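Local coordinates for protein prolyl oligopeptidase (Novosphingobium capsulatum, PDB 1YR2) that probably cleaves oligopeptides on the carboxyl side of proline, and far less readily of alanine, as a serine peptidase of family S9A, at residues Val191-Val196 with His248-Pro253; Pro259-Pro264 with Arg269-Ser274; Gly573-Gly578 with Asp658-Pro663; Gly600-Leu605 with Phe667-Ala672. One frame throughout, in Å; residues are numbered along the deposited sequence.

How the contacts relate
Contacts 1 and 2 lie in the N-terminal beta-propeller, contacts 3 and 4 in the alpha/beta-hydrolase domain, so the four contacts are divided between the two domains of the enzyme. The first two follow one another along the chain and both involve the sheet of strands 244-249 and 258-261, joining it to the blade before and the blade after; their centres are about 21 Å apart. Contacts 1 and 3 are separated by about 49 Å between centres. Contacts 3 and 4 interleave in sequence, with centres about 11 Å apart, and they touch: M602 CE packs 3.5 Å from G578 O. The buried packing and salt bridge of contact 4 therefore adjoin the probable nucleophile elbow of contact 3.

Contact 1. Residues Val191-Val196 with His248-Pro253; sequences VKFVGV and HRLGTP
The backbones of strand 188-195 and of the turn that follows strand 244-249 stay well apart, F193 CA lying 9.1 Å from L250 CA, and only side chains bridge the distance. L250 sets its CD1 methyl squarely over the centre of the F193 ring, 3.7 Å from F193 CD2 and 13° off the ring normal, which makes a good CH-pi contact. Its second methyl, CD2, reaches the rim at F193 CE2, 4.0 Å away. Leucine suits the place because its forked end spreads two methyls across the same side of the ring. H248 approaches from another direction: its CD2 comes within 4.1 Å of F193 CZ, and the two ring planes are inclined at 34°, an oblique pairing. With CG anti to the backbone N (chi1 177°), the imidazole is swung toward the phenyl ring, while its ND1 bonds to D257 and its NE2 to D204. Two carboxylate partners would probably favour a protonated ring. L250 owes its position to a type II turn from R249 to T252, in which G251 takes up the positive phi that glycine accepts easily. R249 O closes the turn by accepting both T252 N, at 3.3 Å, and T252 OG1, at 2.7 Å. The contact joins two successive blades of the propeller. D204, at the start of strand 204-210, also receives G251 N and so ties the turn to the blade of F193, whose ring packs in addition on A178 of strand 176-183 and on L222 of strand 221-226.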
loop_
_atom_site.group_PDB
_atom_site.type_symbol
_atom_site.label_atom_id
_atom_site.label_comp_id
_atom_site.label_asym_id
_atom_site.label_seq_id
_atom_site.Cartn_x
_atom_site.Cartn_y
_atom_site.Cartn_z
ATOM N N VAL A 191 -13.592 -24.455 9.227
ATOM C CA VAL A 191 -12.858 -24.993 8.088
ATOM C C VAL A 191 -13.663 -26.089 7.432
ATOM O O VAL A 191 -14.144 -26.953 8.092
ATOM C CB VAL A 191 -11.502 -25.512 8.493
ATOM C CG1 VAL A 191 -10.789 -26.130 7.312
ATOM C CG2 VAL A 191 -10.649 -24.344 9.081
ATOM N N LYS A 192 -13.841 -26.010 6.125
ATOM C CA LYS A 192 -14.668 -26.948 5.351
ATOM C C LYS A 192 -13.770 -27.486 4.226
ATOM O O LYS A 192 -12.667 -26.991 3.984
ATOM C CB LYS A 192 -15.848 -26.212 4.736
ATOM C CG LYS A 192 -16.854 -25.735 5.746
ATOM C CD LYS A 192 -18.048 -25.076 5.112
ATOM C CE LYS A 192 -18.837 -24.350 6.181
ATOM N NZ LYS A 192 -20.151 -23.875 5.698
ATOM N N PHE A 193 -14.264 -28.476 3.519
ATOM C CA PHE A 193 -13.487 -29.135 2.488
ATOM C C PHE A 193 -14.405 -29.394 1.274
ATOM O O PHE A 193 -15.592 -29.709 1.403
ATOM C CB PHE A 193 -12.922 -30.467 3.022
ATOM C CG PHE A 193 -12.027 -30.345 4.240
ATOM C CD1 PHE A 193 -12.557 -30.267 5.525
ATOM C CD2 PHE A 193 -10.626 -30.332 4.096
ATOM C CE1 PHE A 193 -11.736 -30.136 6.620
ATOM C CE2 PHE A 193 -9.798 -30.254 5.178
ATOM C CZ PHE A 193 -10.318 -30.151 6.445
ATOM N N VAL A 194 -13.807 -29.334 0.089
ATOM C CA VAL A 194 -14.481 -29.709 -1.142
ATOM C C VAL A 194 -13.569 -30.683 -1.922
ATOM O O VAL A 194 -12.332 -30.631 -1.829
ATOM C CB VAL A 194 -14.820 -28.433 -1.939
ATOM C CG1 VAL A 194 -13.584 -27.688 -2.376
ATOM C CG2 VAL A 194 -15.657 -28.708 -3.111
ATOM N N GLY A 195 -14.192 -31.641 -2.603
ATOM C CA GLY A 195 -13.500 -32.497 -3.545
ATOM C C GLY A 195 -13.338 -31.728 -4.835
ATOM O O GLY A 195 -14.251 -31.105 -5.361
ATOM N N VAL A 196 -12.146 -31.748 -5.364
ATOM C CA VAL A 196 -11.847 -30.872 -6.461
ATOM C C VAL A 196 -12.442 -31.368 -7.781
ATOM O O VAL A 196 -12.949 -30.556 -8.572
ATOM C CB VAL A 196 -10.329 -30.668 -6.586
ATOM C CG1 VAL A 196 -9.991 -29.915 -7.819
ATOM C CG2 VAL A 196 -9.782 -29.910 -5.349
ATOM N N HIS A 248 -6.137 -32.739 11.869
ATOM C CA HIS A 248 -7.380 -33.376 11.495
ATOM C C HIS A 248 -7.150 -34.409 10.393
ATOM O O HIS A 248 -6.614 -34.077 9.323
ATOM C CB HIS A 248 -8.407 -32.357 10.992
ATOM C CG HIS A 248 -9.678 -32.988 10.531
ATOM N ND1 HIS A 248 -10.498 -33.686 11.385
ATOM C CD2 HIS A 248 -10.250 -33.075 9.298
ATOM C CE1 HIS A 248 -11.543 -34.145 10.711
ATOM N NE2 HIS A 248 -11.408 -33.807 9.442
ATOM N N ARG A 249 -7.653 -35.620 10.613
ATOM C CA ARG A 249 -7.635 -36.657 9.564
ATOM C C ARG A 249 -8.940 -36.724 8.792
ATOM O O ARG A 249 -10.011 -36.773 9.352
ATOM C CB ARG A 249 -7.245 -38.012 10.159
ATOM C CG ARG A 249 -5.743 -38.027 10.566
ATOM C CD ARG A 249 -5.289 -39.376 11.103
ATOM N NE ARG A 249 -3.876 -39.386 11.474
ATOM C CZ ARG A 249 -3.424 -39.129 12.689
ATOM N NH1 ARG A 249 -4.249 -38.820 13.692
ATOM N NH2 ARG A 249 -2.131 -39.187 12.903
ATOM N N LEU A 250 -8.848 -36.663 7.480
ATOM C CA LEU A 250 -10.039 -36.433 6.691
ATOM C C LEU A 250 -10.901 -37.683 6.799
ATOM O O LEU A 250 -10.365 -38.764 6.837
ATOM C CB LEU A 250 -9.654 -36.118 5.238
ATOM C CG LEU A 250 -9.449 -34.677 4.795
ATOM C CD1 LEU A 250 -10.755 -33.912 4.927
ATOM C CD2 LEU A 250 -8.312 -33.966 5.555
ATOM N N GLY A 251 -12.218 -37.516 6.876
ATOM C CA GLY A 251 -13.157 -38.621 7.067
ATOM C C GLY A 251 -13.426 -39.032 8.506
ATOM O O GLY A 251 -14.046 -40.062 8.776
ATOM N N THR A 252 -12.905 -38.272 9.454
ATOM C CA THR A 252 -13.189 -38.523 10.849
ATOM C C THR A 252 -13.797 -37.259 11.443
ATOM O O THR A 252 -13.690 -36.184 10.860
ATOM C CB THR A 252 -11.921 -38.905 11.635
ATOM O OG1 THR A 252 -10.989 -37.819 11.612
ATOM C CG2 THR A 252 -11.161 -40.039 10.946
ATOM N N PRO A 253 -14.458 -37.388 12.578
ATOM C CA PRO A 253 -14.970 -36.216 13.273
ATOM C C PRO A 253 -13.823 -35.431 13.894
ATOM O O PRO A 253 -12.730 -35.962 14.171
ATOM C CB PRO A 253 -15.906 -36.798 14.345
ATOM C CG PRO A 253 -15.551 -38.215 14.463
ATOM C CD PRO A 253 -14.799 -38.631 13.274
#

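Contact 2. Residues Pro259-Pro264 with Arg269-Ser274; sequences PVFATP and RGHGAS
F261 and T263 close on H271 at a junction between beta-propeller blades: strand 258-261 is the outermost strand of one four-stranded sheet, and strand 270-275 opens the next. F261 belongs to a classic beta bulge, in which it and V260 both face V245. The tight part is built round the imidazole of H271. F261 turns its edge to one face of that ring in a T-shaped pair, the planes at 83° and the centroids 5.1 Å apart, with F261 CE2 3.7 Å from H271 CE1. Threonine serves the ring twice. Its hydroxyl lies at the imidazole edge, near the ring plane, in a hydrogen bond of 2.9 Å between T263 OG1 and H271 NE2, while its methyl packs with CG2 3.5 Å from H271 CE1. The same hydroxyl also bonds to L266 O, and H271 ND1 bonds to S286, so both ring nitrogens have partners and the rotation of the imidazole is fixed. The other side is looser. A262 directs its methyl away from the opposite segment, and R269 brings up little more than its aliphatic base, with CB 3.6 Å from T263 OG1. Beyond that the arginine chain bends at chi2 and chi3 and carries its guanidinium to a salt bridge with E288. On the face of the H271 ring opposite F261 lies the carbonyl carbon of R269, toward the rim and 4.2 Å above the plane.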
loop_
_atom_site.group_PDB
_atom_site.type_symbol
_atom_site.label_atom_id
_atom_site.label_comp_id
_atom_site.label_asym_id
_atom_site.label_seq_id
_atom_site.Cartn_x
_atom_site.Cartn_y
_atom_site.Cartn_z
ATOM N N PRO A 259 -3.774 -33.605 19.123
ATOM C CA PRO A 259 -3.029 -32.409 19.512
ATOM C C PRO A 259 -1.577 -32.489 19.039
ATOM O O PRO A 259 -0.963 -33.542 19.116
ATOM C CB PRO A 259 -3.105 -32.415 21.034
ATOM C CG PRO A 259 -3.541 -33.743 21.429
ATOM C CD PRO A 259 -4.125 -34.446 20.286
ATOM N N VAL A 260 -1.045 -31.401 18.505
ATOM C CA VAL A 260 0.331 -31.370 17.995
ATOM C C VAL A 260 1.226 -30.476 18.809
ATOM O O VAL A 260 2.354 -30.857 19.128
ATOM C CB VAL A 260 0.344 -30.901 16.528
ATOM C CG1 VAL A 260 1.780 -30.763 16.014
ATOM C CG2 VAL A 260 -0.398 -31.906 15.678
ATOM N N PHE A 261 0.736 -29.282 19.168
ATOM C CA PHE A 261 1.570 -28.325 19.898
ATOM C C PHE A 261 0.761 -27.343 20.729
ATOM O O PHE A 261 -0.251 -26.807 20.263
ATOM C CB PHE A 261 2.438 -27.511 18.939
ATOM C CG PHE A 261 3.559 -26.767 19.617
ATOM C CD1 PHE A 261 4.572 -27.458 20.272
ATOM C CD2 PHE A 261 3.585 -25.369 19.637
ATOM C CE1 PHE A 261 5.551 -26.802 20.909
ATOM C CE2 PHE A 261 4.617 -24.708 20.269
ATOM C CZ PHE A 261 5.580 -25.404 20.896
ATOM N N ALA A 262 1.257 -27.119 21.938
ATOM C CA ALA A 262 0.747 -26.118 22.852
ATOM C C ALA A 262 1.874 -25.604 23.740
ATOM O O ALA A 262 2.882 -26.300 23.911
ATOM C CB ALA A 262 -0.356 -26.702 23.710
ATOM N N THR A 263 1.685 -24.413 24.322
ATOM C CA THR A 263 2.586 -23.882 25.362
ATOM C C THR A 263 1.798 -23.583 26.629
ATOM O O THR A 263 1.379 -22.456 26.845
ATOM C CB THR A 263 3.323 -22.597 24.920
ATOM O OG1 THR A 263 2.408 -21.644 24.351
ATOM C CG2 THR A 263 4.333 -22.916 23.841
ATOM N N PRO A 264 1.634 -24.586 27.478
ATOM C CA PRO A 264 0.759 -24.457 28.656
ATOM C C PRO A 264 1.265 -23.539 29.812
ATOM O O PRO A 264 0.520 -23.332 30.780
ATOM C CB PRO A 264 0.599 -25.908 29.122
ATOM C CG PRO A 264 1.816 -26.624 28.663
ATOM C CD PRO A 264 2.252 -25.937 27.372
ATOM N N ARG A 269 0.701 -16.798 24.093
ATOM C CA ARG A 269 1.444 -17.190 22.885
ATOM C C ARG A 269 0.496 -17.795 21.841
ATOM O O ARG A 269 -0.307 -18.676 22.162
ATOM C CB ARG A 269 2.483 -18.232 23.301
ATOM C CG ARG A 269 3.649 -18.418 22.439
ATOM C CD ARG A 269 4.521 -17.171 22.250
ATOM N NE ARG A 269 5.070 -16.641 23.469
ATOM C CZ ARG A 269 6.262 -16.923 23.954
ATOM N NH1 ARG A 269 7.062 -17.782 23.354
ATOM N NH2 ARG A 269 6.678 -16.323 25.044
ATOM N N GLY A 270 0.564 -17.275 20.615
ATOM C CA GLY A 270 -0.133 -17.793 19.459
ATOM C C GLY A 270 0.771 -18.705 18.632
ATOM O O GLY A 270 1.997 -18.551 18.656
ATOM N N HIS A 271 0.197 -19.641 17.883
ATOM C CA HIS A 271 0.989 -20.660 17.194
ATOM C C HIS A 271 0.323 -20.929 15.865
ATOM O O HIS A 271 -0.919 -21.168 15.799
ATOM C CB HIS A 271 0.983 -21.973 17.952
ATOM C CG HIS A 271 1.473 -21.869 19.362
ATOM N ND1 HIS A 271 2.781 -21.594 19.663
ATOM C CD2 HIS A 271 0.832 -21.996 20.546
ATOM C CE1 HIS A 271 2.927 -21.547 20.970
ATOM N NE2 HIS A 271 1.765 -21.816 21.528
ATOM N N GLY A 272 1.129 -20.814 14.810
ATOM C CA GLY A 272 0.669 -21.128 13.451
ATOM C C GLY A 272 1.574 -22.233 12.890
ATOM O O GLY A 272 2.797 -22.281 13.171
ATOM N N ALA A 273 0.998 -23.138 12.114
ATOM C CA ALA A 273 1.739 -24.293 11.608
ATOM C C ALA A 273 1.813 -24.273 10.083
ATOM O O ALA A 273 0.820 -23.981 9.436
ATOM C CB ALA A 273 1.041 -25.585 12.048
ATOM N N SER A 274 2.966 -24.609 9.557
ATOM C CA SER A 274 3.213 -24.781 8.135
ATOM C C SER A 274 3.902 -26.115 7.939
ATOM O O SER A 274 4.374 -26.700 8.907
ATOM C CB SER A 274 4.147 -23.689 7.586
ATOM O OG SER A 274 3.584 -22.433 7.834
#

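Contact 3. Residues Gly573-Gly578 with Asp658-Pro663; sequences GGSNGG and DDRVVP
S575 meets R660 and V661 in a light, partly buried side-chain contact between the strand-to-helix turn 573-578 and the loop that follows strand 649-654. In alpha/beta-hydrolases the GxSxG turn is the nucleophile elbow, and S575 is probably the nucleophile; the loop after strand 649-654 occupies the place where such enzymes usually carry the acid of the triad. S575 has the strained backbone expected of an elbow, phi 72° and psi -118°, which thrusts its side chain out of the turn. The lack of side chains at G573 and G577 lets strand 569-574 and helix 576-587 pack closely, and G577 N bonds to G574 O at 2.8 Å. Across the contact, an extended R660, its CG anti to the backbone N (chi1 -171°), brings the edge of its guanidinium to the serine. R660 NH1 lies 3.3 Å from S575 OG, but the angle is too poor for a hydrogen bond. V661 adds a methyl, CG2, 4.3 Å from S575 OG. The loop is shaped by D658, whose OD1 accepts R660 N at 2.9 Å nearly along the C-O direction and V661 N at 3.1 Å from above the carboxylate plane. R660 N makes an Asx turn and V661 N extends it to an Asx motif, fixing the backbone from which both face the serine. A water accepts N576 N at 3.1 Å and, weakly, R660 NH1. The N-H after the nucleophile commonly belongs to the oxyanion hole of this fold, so the water may mark that site; R660 NH1 brings positive charge beside it.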
loop_
_atom_site.group_PDB
_atom_site.type_symbol
_atom_site.label_atom_id
_atom_site.label_comp_id
_atom_site.label_asym_id
_atom_site.label_seq_id
_atom_site.Cartn_x
_atom_site.Cartn_y
_atom_site.Cartn_z
ATOM N N GLY A 573 -1.370 16.654 -1.922
ATOM C CA GLY A 573 -0.958 15.872 -0.786
ATOM C C GLY A 573 -2.091 15.804 0.214
ATOM O O GLY A 573 -3.009 16.627 0.142
ATOM N N GLY A 574 -2.078 14.796 1.089
ATOM C CA GLY A 574 -3.141 14.559 2.069
ATOM C C GLY A 574 -2.624 14.269 3.486
ATOM O O GLY A 574 -1.611 13.570 3.653
ATOM N N SER A 575 -3.279 14.858 4.498
ATOM C CA SER A 575 -3.008 14.647 5.927
ATOM C C SER A 575 -1.656 15.351 6.294
ATOM O O SER A 575 -1.528 16.583 6.198
ATOM C CB SER A 575 -3.047 13.154 6.299
ATOM O OG SER A 575 -4.339 12.611 6.077
ATOM N N ASN A 576 -0.687 14.600 6.732
ATOM C CA ASN A 576 0.703 15.106 6.748
ATOM C C ASN A 576 1.147 15.634 5.383
ATOM O O ASN A 576 1.923 16.592 5.300
ATOM C CB ASN A 576 1.646 14.046 7.306
ATOM C CG ASN A 576 3.094 14.460 7.247
ATOM O OD1 ASN A 576 3.559 15.334 8.032
ATOM N ND2 ASN A 576 3.838 13.859 6.321
ATOM N N GLY A 577 0.666 15.021 4.312
ATOM C CA GLY A 577 0.852 15.513 2.968
ATOM C C GLY A 577 0.096 16.799 2.693
ATOM O O GLY A 577 0.487 17.576 1.851
ATOM N N GLY A 578 -1.025 17.049 3.369
ATOM C CA GLY A 578 -1.674 18.348 3.273
ATOM C C GLY A 578 -0.921 19.477 3.988
ATOM O O GLY A 578 -0.841 20.589 3.513
ATOM N N ASP A 658 -14.414 14.632 10.660
ATOM C CA ASP A 658 -13.250 13.796 10.405
ATOM C C ASP A 658 -12.580 13.540 11.749
ATOM O O ASP A 658 -12.174 14.484 12.450
ATOM C CB ASP A 658 -12.292 14.507 9.435
ATOM C CG ASP A 658 -11.167 13.607 8.904
ATOM O OD1 ASP A 658 -10.517 12.831 9.695
ATOM O OD2 ASP A 658 -10.835 13.662 7.691
ATOM N N ASP A 659 -12.488 12.266 12.113
ATOM C CA ASP A 659 -11.903 11.881 13.406
ATOM C C ASP A 659 -10.395 11.937 13.449
ATOM O O ASP A 659 -9.807 11.964 14.529
ATOM C CB ASP A 659 -12.311 10.472 13.764
ATOM C CG ASP A 659 -13.782 10.376 14.066
ATOM O OD1 ASP A 659 -14.334 11.305 14.695
ATOM O OD2 ASP A 659 -14.463 9.419 13.679
ATOM N N ARG A 660 -9.790 11.866 12.281
ATOM C CA ARG A 660 -8.367 11.716 12.187
ATOM C C ARG A 660 -7.705 13.063 12.139
ATOM O O ARG A 660 -6.914 13.358 12.992
ATOM C CB ARG A 660 -8.029 10.919 10.959
ATOM C CG ARG A 660 -6.597 10.555 10.916
ATOM C CD ARG A 660 -6.274 9.491 9.891
ATOM N NE ARG A 660 -4.893 9.094 10.092
ATOM C CZ ARG A 660 -3.834 9.667 9.540
ATOM N NH1 ARG A 660 -3.958 10.674 8.678
ATOM N NH2 ARG A 660 -2.623 9.202 9.838
ATOM N N VAL A 661 -8.024 13.859 11.131
ATOM C CA VAL A 661 -7.593 15.257 11.109
ATOM C C VAL A 661 -8.841 16.132 11.196
ATOM O O VAL A 661 -9.593 16.182 10.248
ATOM C CB VAL A 661 -6.829 15.616 9.825
ATOM C CG1 VAL A 661 -6.362 17.078 9.876
ATOM C CG2 VAL A 661 -5.607 14.693 9.590
ATOM N N VAL A 662 -9.045 16.827 12.312
ATOM C CA VAL A 662 -10.304 17.580 12.478
ATOM C C VAL A 662 -10.415 18.634 11.361
ATOM O O VAL A 662 -9.428 19.297 11.004
ATOM C CB VAL A 662 -10.488 18.228 13.858
ATOM C CG1 VAL A 662 -10.720 17.135 14.959
ATOM C CG2 VAL A 662 -9.333 19.153 14.209
ATOM N N PRO A 663 -11.612 18.818 10.820
ATOM C CA PRO A 663 -11.766 19.712 9.668
ATOM C C PRO A 663 -11.468 21.162 9.987
ATOM O O PRO A 663 -11.161 21.952 9.067
ATOM C CB PRO A 663 -13.235 19.526 9.253
ATOM C CG PRO A 663 -13.676 18.261 9.915
ATOM C CD PRO A 663 -12.876 18.157 11.200
HETATM O O HOH W 1 -0.910 11.936 8.294
#

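Contact 4. Residues Gly600-Leu605 with Phe667-Ala672. Unlike the reference sequence in segment 667-672: F667 (reference Leu).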
loop_
_atom_site.group_PDB
_atom_site.type_symbol
_atom_site.label_atom_id
_atom_site.label_comp_id
_atom_site.label_asym_id
_atom_site.label_seq_id
_atom_site.Cartn_x
_atom_site.Cartn_y
_atom_site.Cartn_z
ATOM N N GLY A 600 -5.568 18.511 5.623
ATOM C CA GLY A 600 -4.197 18.874 5.992
ATOM C C GLY A 600 -4.149 19.299 7.459
ATOM O O GLY A 600 -5.145 19.825 8.002
ATOM N N VAL A 601 -3.038 19.022 8.116
ATOM C CA VAL A 601 -2.773 19.532 9.464
ATOM C C VAL A 601 -2.253 20.987 9.377
ATOM O O VAL A 601 -1.058 21.224 9.357
ATOM C CB VAL A 601 -1.741 18.615 10.223
ATOM C CG1 VAL A 601 -1.699 18.969 11.657
ATOM C CG2 VAL A 601 -2.100 17.119 10.059
ATOM N N MET A 602 -3.155 21.953 9.334
ATOM C CA MET A 602 -2.814 23.334 8.980
ATOM C C MET A 602 -2.461 24.221 10.175
ATOM O O MET A 602 -1.675 25.139 10.018
ATOM C CB MET A 602 -3.928 23.963 8.133
ATOM C CG MET A 602 -4.272 23.154 6.876
ATOM S SD MET A 602 -2.760 22.654 5.900
ATOM C CE MET A 602 -3.441 22.858 4.228
ATOM N N ASP A 603 -3.016 23.921 11.350
ATOM C CA ASP A 603 -2.644 24.629 12.557
ATOM C C ASP A 603 -1.712 23.735 13.396
ATOM O O ASP A 603 -2.138 22.873 14.156
ATOM C CB ASP A 603 -3.875 25.061 13.341
ATOM C CG ASP A 603 -3.515 25.966 14.543
ATOM O OD1 ASP A 603 -2.333 25.900 15.037
ATOM O OD2 ASP A 603 -4.346 26.732 15.075
ATOM N N MET A 604 -0.432 23.929 13.183
ATOM C CA MET A 604 0.618 23.113 13.786
ATOM C C MET A 604 0.944 23.556 15.194
ATOM O O MET A 604 1.783 22.939 15.858
ATOM C CB MET A 604 1.867 23.209 12.912
ATOM C CG MET A 604 1.722 22.536 11.564
ATOM S SD MET A 604 1.340 20.772 11.665
ATOM C CE MET A 604 2.712 20.133 12.567
ATOM N N LEU A 605 0.299 24.619 15.663
ATOM C CA LEU A 605 0.433 25.035 17.045
ATOM C C LEU A 605 -0.612 24.381 17.937
ATOM O O LEU A 605 -0.412 24.335 19.153
ATOM C CB LEU A 605 0.359 26.565 17.186
ATOM C CG LEU A 605 1.341 27.357 16.345
ATOM C CD1 LEU A 605 1.204 28.867 16.719
ATOM C CD2 LEU A 605 2.716 26.854 16.553
ATOM N N PHE A 667 -10.746 24.458 7.666
ATOM C CA PHE A 667 -11.668 25.550 7.712
ATOM C C PHE A 667 -10.907 26.825 8.049
ATOM O O PHE A 667 -11.109 27.846 7.384
ATOM C CB PHE A 667 -12.748 25.318 8.775
ATOM C CG PHE A 667 -13.710 24.165 8.506
ATOM C CD1 PHE A 667 -13.722 23.435 7.316
ATOM C CD2 PHE A 667 -14.623 23.818 9.523
ATOM C CE1 PHE A 667 -14.571 22.399 7.147
ATOM C CE2 PHE A 667 -15.512 22.774 9.356
ATOM C CZ PHE A 667 -15.521 22.082 8.168
ATOM N N LYS A 668 -10.062 26.826 9.086
ATOM C CA LYS A 668 -9.366 28.072 9.517
ATOM C C LYS A 668 -8.359 28.511 8.470
ATOM O O LYS A 668 -8.193 29.705 8.219
ATOM C CB LYS A 668 -8.625 27.861 10.850
ATOM C CG LYS A 668 -9.599 27.679 12.035
ATOM C CD LYS A 668 -8.925 27.997 13.368
ATOM C CE LYS A 668 -7.599 27.309 13.512
ATOM N NZ LYS A 668 -7.076 27.441 14.888
ATOM N N TYR A 669 -7.692 27.536 7.847
ATOM C CA TYR A 669 -6.718 27.800 6.788
ATOM C C TYR A 669 -7.380 28.471 5.597
ATOM O O TYR A 669 -6.863 29.443 5.087
ATOM C CB TYR A 669 -6.042 26.485 6.356
ATOM C CG TYR A 669 -5.152 26.602 5.192
ATOM C CD1 TYR A 669 -3.896 27.196 5.311
ATOM C CD2 TYR A 669 -5.478 26.006 3.987
ATOM C CE1 TYR A 669 -3.025 27.294 4.205
ATOM C CE2 TYR A 669 -4.618 26.091 2.887
ATOM C CZ TYR A 669 -3.382 26.708 3.012
ATOM O OH TYR A 669 -2.556 26.766 1.910
ATOM N N THR A 670 -8.554 27.992 5.212
ATOM C CA THR A 670 -9.332 28.610 4.127
ATOM C C THR A 670 -9.780 30.044 4.459
ATOM O O THR A 670 -9.737 30.960 3.626
ATOM C CB THR A 670 -10.582 27.725 3.847
ATOM O OG1 THR A 670 -10.149 26.430 3.393
ATOM C CG2 THR A 670 -11.404 28.323 2.697
ATOM N N ALA A 671 -10.263 30.248 5.675
ATOM C CA ALA A 671 -10.642 31.589 6.123
ATOM C C ALA A 671 -9.464 32.538 6.024
ATOM O O ALA A 671 -9.632 33.658 5.562
ATOM C CB ALA A 671 -11.238 31.572 7.543
ATOM N N ALA A 672 -8.269 32.082 6.423
ATOM C CA ALA A 672 -7.072 32.872 6.360
ATOM C C ALA A 672 -6.702 33.239 4.931
ATOM O O ALA A 672 -6.437 34.436 4.650
ATOM C CB ALA A 672 -5.854 32.165 7.075
#
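M602 lies over one face of the Y669 ring, with its methyl CE 3.7 Å from Y669 CE2 and displaced toward the rim. Its sulfur stands higher above the same ring: SD is 4.6 Å from the centroid and 8° off the normal, a Met-aromatic contact joined to the CH-pi contact of the methyl. The Y669 side chain also touches I650 and V652 of strand 649-654. The methionine owes its fit to flexibility, since its chain bends at chi2 (-48°) and chi3 and folds CE back over the ring, while M602 CB rests 3.7 Å from Y669 CB. The other flat group, the D603 carboxylate, is gripped through both oxygens. OD2 uses its anti lone pair for a salt bridge with K668 NZ at 2.8 Å, and OD1 is met nearly along its C-O direction by L605 N at 3.0 Å, an Asx turn. In this alpha/beta-hydrolase fold the loop after strand 594-598 packs against helix 664-675, which follows strand 649-654. M602 and D603 therefore meet neighbouring positions on that helix, an apolar pair beside a charged one, all buried. Lysine is long enough to reach across: its chain, bent at chi3 (-49°), carries NZ to E65 and D59 as well as to D603. With three carboxylates around it, the buried ammonium would probably keep its charge. D603 is tied to the same helix a second time, through its backbone N, which bonds to H665 ND1.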